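Local structure of glutamine synthetase (Streptomyces coelicolor, 4BAX) at residues A[2-7]-A[73-78]; A[232-237]-A[309-314]. The protein belongs to the glutamine synthetase family, multi-subunit enzymes whose chains join a beta-grasp domain near the N-terminus to a larger catalytic domain. All blocks are in the same frame, centred on the assembly; numbering follows the deposited sequence.

Contact 1 (A[2-7]-A[73-78])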
# COMPACT_ATOMS: atom_id res chain seq x y z
N MET A 2 -15.34 48.31 -13.58
CA MET A 2 -14.88 47.03 -13.05
C MET A 2 -15.88 45.95 -12.65
O MET A 2 -17.05 46.19 -12.36
CB MET A 2 -14.00 47.29 -11.82
CG MET A 2 -14.79 47.88 -10.66
SD MET A 2 -14.50 46.99 -9.12
CE MET A 2 -12.82 47.50 -8.79
N THR A 3 -15.34 44.73 -12.64
CA THR A 3 -16.05 43.53 -12.28
C THR A 3 -15.38 42.94 -11.06
O THR A 3 -14.14 42.90 -10.99
CB THR A 3 -16.03 42.52 -13.44
OG1 THR A 3 -17.03 42.90 -14.39
CG2 THR A 3 -16.35 41.13 -12.95
N PHE A 4 -16.17 42.53 -10.08
CA PHE A 4 -15.64 41.88 -8.90
C PHE A 4 -16.58 40.78 -8.41
O PHE A 4 -17.76 40.75 -8.77
CB PHE A 4 -15.33 42.89 -7.80
CG PHE A 4 -16.54 43.52 -7.22
CD1 PHE A 4 -17.11 44.63 -7.82
CD2 PHE A 4 -17.10 43.03 -6.05
CE1 PHE A 4 -18.23 45.24 -7.28
CE2 PHE A 4 -18.23 43.63 -5.50
CZ PHE A 4 -18.79 44.73 -6.12
N LYS A 5 -16.04 39.88 -7.62
CA LYS A 5 -16.79 38.76 -7.09
C LYS A 5 -17.34 39.08 -5.71
O LYS A 5 -16.63 39.66 -4.86
CB LYS A 5 -15.90 37.53 -7.04
CG LYS A 5 -15.50 37.03 -8.42
CD LYS A 5 -14.69 35.75 -8.29
CE LYS A 5 -13.21 35.99 -8.33
NZ LYS A 5 -12.76 35.79 -9.72
N ALA A 6 -18.60 38.73 -5.49
CA ALA A 6 -19.25 38.88 -4.20
C ALA A 6 -19.78 37.53 -3.72
O ALA A 6 -20.59 36.88 -4.41
CB ALA A 6 -20.39 39.89 -4.29
N GLU A 7 -19.33 37.10 -2.55
CA GLU A 7 -19.80 35.83 -1.99
C GLU A 7 -20.93 36.06 -1.01
O GLU A 7 -20.72 36.58 0.09
CB GLU A 7 -18.65 35.10 -1.30
CG GLU A 7 -18.96 33.63 -0.94
CD GLU A 7 -18.94 32.67 -2.14
OE1 GLU A 7 -18.61 33.10 -3.26
OE2 GLU A 7 -19.29 31.49 -1.95
N GLU A 73 -10.32 42.72 -5.19
CA GLU A 73 -11.46 43.59 -4.94
C GLU A 73 -12.70 42.78 -4.55
O GLU A 73 -13.80 43.30 -4.31
CB GLU A 73 -11.73 44.44 -6.19
CG GLU A 73 -11.61 45.96 -6.00
CD GLU A 73 -10.39 46.39 -5.18
OE1 GLU A 73 -9.24 46.16 -5.65
OE2 GLU A 73 -10.56 46.96 -4.06
N ASP A 74 -12.48 41.48 -4.38
CA ASP A 74 -13.57 40.57 -4.08
C ASP A 74 -14.05 40.66 -2.63
O ASP A 74 -13.28 41.03 -1.73
CB ASP A 74 -13.13 39.16 -4.42
CG ASP A 74 -12.76 39.02 -5.89
OD1 ASP A 74 -13.22 39.84 -6.72
OD2 ASP A 74 -12.01 38.08 -6.22
N ILE A 75 -15.34 40.38 -2.40
CA ILE A 75 -15.93 40.60 -1.08
C ILE A 75 -16.86 39.48 -0.62
O ILE A 75 -17.40 38.72 -1.43
CB ILE A 75 -16.71 41.94 -1.03
CG1 ILE A 75 -17.72 41.99 -2.18
CG2 ILE A 75 -15.77 43.15 -1.07
CD1 ILE A 75 -19.06 42.54 -1.79
N LEU A 76 -17.07 39.41 0.69
CA LEU A 76 -18.06 38.51 1.28
C LEU A 76 -19.28 39.31 1.67
O LEU A 76 -19.15 40.40 2.24
CB LEU A 76 -17.49 37.79 2.49
CG LEU A 76 -16.13 37.18 2.23
CD1 LEU A 76 -15.55 36.76 3.58
CD2 LEU A 76 -16.22 36.02 1.24
N VAL A 77 -20.45 38.79 1.35
CA VAL A 77 -21.68 39.48 1.69
C VAL A 77 -22.57 38.59 2.55
O VAL A 77 -23.19 37.65 2.04
CB VAL A 77 -22.47 39.91 0.43
CG1 VAL A 77 -23.49 40.96 0.78
CG2 VAL A 77 -21.55 40.45 -0.63
N LEU A 78 -22.64 38.90 3.84
CA LEU A 78 -23.54 38.18 4.73
C LEU A 78 -24.96 38.74 4.62
O LEU A 78 -25.15 39.94 4.75
CB LEU A 78 -23.05 38.28 6.18
CG LEU A 78 -23.90 37.57 7.23
CD1 LEU A 78 -23.87 36.05 7.06
CD2 LEU A 78 -23.47 37.98 8.62

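Contact 2 (A[232-237]-A[309-314])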
# COMPACT_ATOMS: atom_id res chain seq x y z
N HIS A 232 -18.16 30.46 25.12
CA HIS A 232 -18.31 31.32 26.30
C HIS A 232 -18.57 32.74 25.84
O HIS A 232 -17.88 33.24 24.94
CB HIS A 232 -17.06 31.29 27.18
CG HIS A 232 -16.86 30.00 27.92
ND1 HIS A 232 -17.72 28.93 27.78
CD2 HIS A 232 -15.93 29.63 28.83
CE1 HIS A 232 -17.32 27.94 28.56
NE2 HIS A 232 -16.23 28.34 29.21
N THR A 233 -19.55 33.38 26.47
CA THR A 233 -19.96 34.72 26.06
C THR A 233 -19.71 35.73 27.18
O THR A 233 -20.17 35.57 28.32
CB THR A 233 -21.42 34.73 25.62
OG1 THR A 233 -21.62 33.71 24.63
CG2 THR A 233 -21.78 36.09 25.04
N ASN A 234 -18.96 36.77 26.83
CA ASN A 234 -18.63 37.86 27.72
C ASN A 234 -19.57 39.02 27.46
O ASN A 234 -19.76 39.43 26.31
CB ASN A 234 -17.18 38.30 27.51
CG ASN A 234 -16.19 37.16 27.71
OD1 ASN A 234 -16.14 36.53 28.77
ND2 ASN A 234 -15.42 36.87 26.67
N PHE A 235 -20.14 39.54 28.53
CA PHE A 235 -21.18 40.54 28.41
C PHE A 235 -21.10 41.66 29.43
O PHE A 235 -20.85 41.40 30.62
CB PHE A 235 -22.54 39.86 28.49
CG PHE A 235 -23.65 40.81 28.75
CD1 PHE A 235 -24.14 41.63 27.75
CD2 PHE A 235 -24.21 40.90 30.02
CE1 PHE A 235 -25.18 42.50 28.00
CE2 PHE A 235 -25.25 41.77 30.28
CZ PHE A 235 -25.73 42.57 29.27
N SER A 236 -21.34 42.88 28.97
CA SER A 236 -21.40 44.04 29.86
C SER A 236 -22.28 45.13 29.25
O SER A 236 -22.51 45.18 28.04
CB SER A 236 -20.00 44.60 30.19
OG SER A 236 -19.44 45.36 29.11
N THR A 237 -22.72 46.03 30.13
CA THR A 237 -23.44 47.22 29.74
C THR A 237 -22.59 48.35 30.30
O THR A 237 -21.65 48.08 31.04
CB THR A 237 -24.84 47.30 30.37
OG1 THR A 237 -24.71 47.27 31.81
CG2 THR A 237 -25.74 46.15 29.87
N LYS A 309 -15.91 46.53 38.91
CA LYS A 309 -16.57 46.84 37.63
C LYS A 309 -16.01 45.91 36.56
O LYS A 309 -14.99 45.24 36.78
CB LYS A 309 -16.32 48.31 37.25
CG LYS A 309 -14.87 48.67 37.07
CD LYS A 309 -14.71 50.18 36.91
CE LYS A 309 -13.23 50.55 36.75
NZ LYS A 309 -13.01 52.03 36.77
N GLY A 310 -16.69 45.80 35.43
CA GLY A 310 -16.30 44.83 34.42
C GLY A 310 -17.42 44.22 33.61
O GLY A 310 -18.30 44.92 33.09
N TYR A 311 -17.36 42.89 33.46
CA TYR A 311 -18.32 42.11 32.67
C TYR A 311 -18.57 40.81 33.40
O TYR A 311 -17.92 40.51 34.40
CB TYR A 311 -17.73 41.81 31.28
CG TYR A 311 -16.43 41.03 31.34
CD1 TYR A 311 -15.23 41.68 31.65
CD2 TYR A 311 -16.39 39.64 31.18
CE1 TYR A 311 -14.03 40.98 31.75
CE2 TYR A 311 -15.18 38.93 31.26
CZ TYR A 311 -13.99 39.61 31.55
OH TYR A 311 -12.76 38.96 31.65
N ILE A 312 -19.47 40.00 32.85
CA ILE A 312 -19.65 38.65 33.37
C ILE A 312 -19.46 37.67 32.22
O ILE A 312 -19.63 38.02 31.05
CB ILE A 312 -21.05 38.43 34.03
CG1 ILE A 312 -22.17 38.63 33.02
CG2 ILE A 312 -21.23 39.35 35.24
CD1 ILE A 312 -23.57 38.41 33.60
N GLU A 313 -19.13 36.43 32.57
CA GLU A 313 -18.87 35.40 31.59
C GLU A 313 -19.90 34.29 31.73
O GLU A 313 -20.01 33.66 32.78
CB GLU A 313 -17.46 34.84 31.79
CG GLU A 313 -17.16 33.60 30.96
CD GLU A 313 -15.84 32.95 31.33
OE1 GLU A 313 -15.79 32.24 32.37
OE2 GLU A 313 -14.85 33.12 30.58
N ASP A 314 -20.66 34.08 30.66
CA ASP A 314 -21.61 33.00 30.62
C ASP A 314 -20.94 31.78 30.00
O ASP A 314 -20.61 31.79 28.80
CB ASP A 314 -22.83 33.41 29.80
CG ASP A 314 -24.00 32.44 29.94
OD1 ASP A 314 -23.76 31.29 30.37
OD2 ASP A 314 -25.16 32.80 29.62

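Contact 1 (A[2-7]-A[73-78])
Ala6 and Ile75, and one step further Glu7 and Leu76, pair side by side in two parallel strands, illustrating how a ladder of backbone hydrogen bonds can be finished by a side chain. Along the ladder, Lys5 O accepts the N-H of Ile75 (N to O 2.9 Å), Ile75 O accepts the N-H of Glu7 (N to O 2.8 Å), and Val77 N donates to Glu7 O. At the open end, where the next rung would call for the carbonyl of Glu73, the carboxylate of Asp74 takes over: its CG sits beside its own backbone N (chi1 -60°), and OD1 receives the N-H of Lys5, with N and OD1 3.0 Å apart. The N-H points almost straight at the oxygen but meets it from above the carboxylate plane.

The same carboxylate lies against the Lys5 chain, with OD2 3.2 Å from Lys5 CE. Lys5 NZ stays 4.2 Å from Asp74 OD2, beyond a salt bridge, and instead pairs with Glu160 of a second subunit.

Apolar contacts gather on the face of Phe4, Ala6, Ile75 and Val77. Ile75 CG1 approaches the edge of the Phe4 ring, 3.7 Å from CE2, while Ala6 CB touches both Ile75 CD1 and Val77 CG2. On the other face, Leu76 CD2 packs on Glu7 CB (3.6 Å); the Glu7 carboxylate bends away at chi2 to meet Ser22, Thr24 and Arg70.

With strand 20-28 flanking 3-11 and strand 56-66 flanking 75-82, this is the central parallel pairing of the first and last strands of a beta-grasp sheet.

Contact 2 (A[232-237]-A[309-314])
An antiparallel ladder in the mixed sheet of the catalytic region joins Thr233 to Asp314 and Phe235 to Ile312, each a hydrogen-bonded pair with two reciprocal bonds. Thr233 N reaches Asp314 O at 3.0 Å and Asp314 N returns to Thr233 O at 2.8 Å; Phe235 N donates to Ile312 O, and Ile312 N to Phe235 O. Asn234 and Glu313 form the non-hydrogen-bonded pair between them.

Side chains on the Asn234 and Glu313 face lie alongside one another. Asn234 OD1 comes within 3.6 Å of Tyr311 CE2 and 3.7 Å of Glu313 CB, with the amide turned nearly perpendicular to the tyrosine ring (82°) but closer to parallel with the carboxylate (29°). Tyr311 CG lies between its backbone N and carbonyl carbon (chi1 59°), which sets the ring beside Asn234. Glu313, extended beyond CG, carries OE1 to Arg315 and Arg299. Past the paired residues, Ser236 CB rests 3.4 Å from Gly310 O, while Ser236 OG turns to Arg241.

Across the sheet, Ile312 CG1 meets the edge of the Phe235 ring at CD2 (4.3 Å), and Asp314 OD2 is hydrogen-bonded to Tyr267 and forms a salt bridge with Arg316. Helix 323-341 packs on this face against Thr233, Phe235 and Asp314, Met240 of helix 238-242 touches Phe235 and Ile312, and strands 110-121 and 298-300 extend the sheet on its two sides.

Overall arrangement
The two contacts show one principle, strand pairing between distant parts of a chain, in two separate sheets. Contact 1 is parallel and belongs to the beta-grasp sheet; contact 2 is antiparallel and belongs to the sheet of the catalytic region. They follow one another in sequence, the first closing before the second opens, and lie on opposite sides of the chain's centre, with centres 35 Å apart and nearest atoms about 17 Å apart. A bound sodium ion lies about 14 Å from the side chain of Glu7. Their surroundings also differ: contact 1 reaches a second subunit through Lys5, whereas no other protein chain of the assembly touches contact 2.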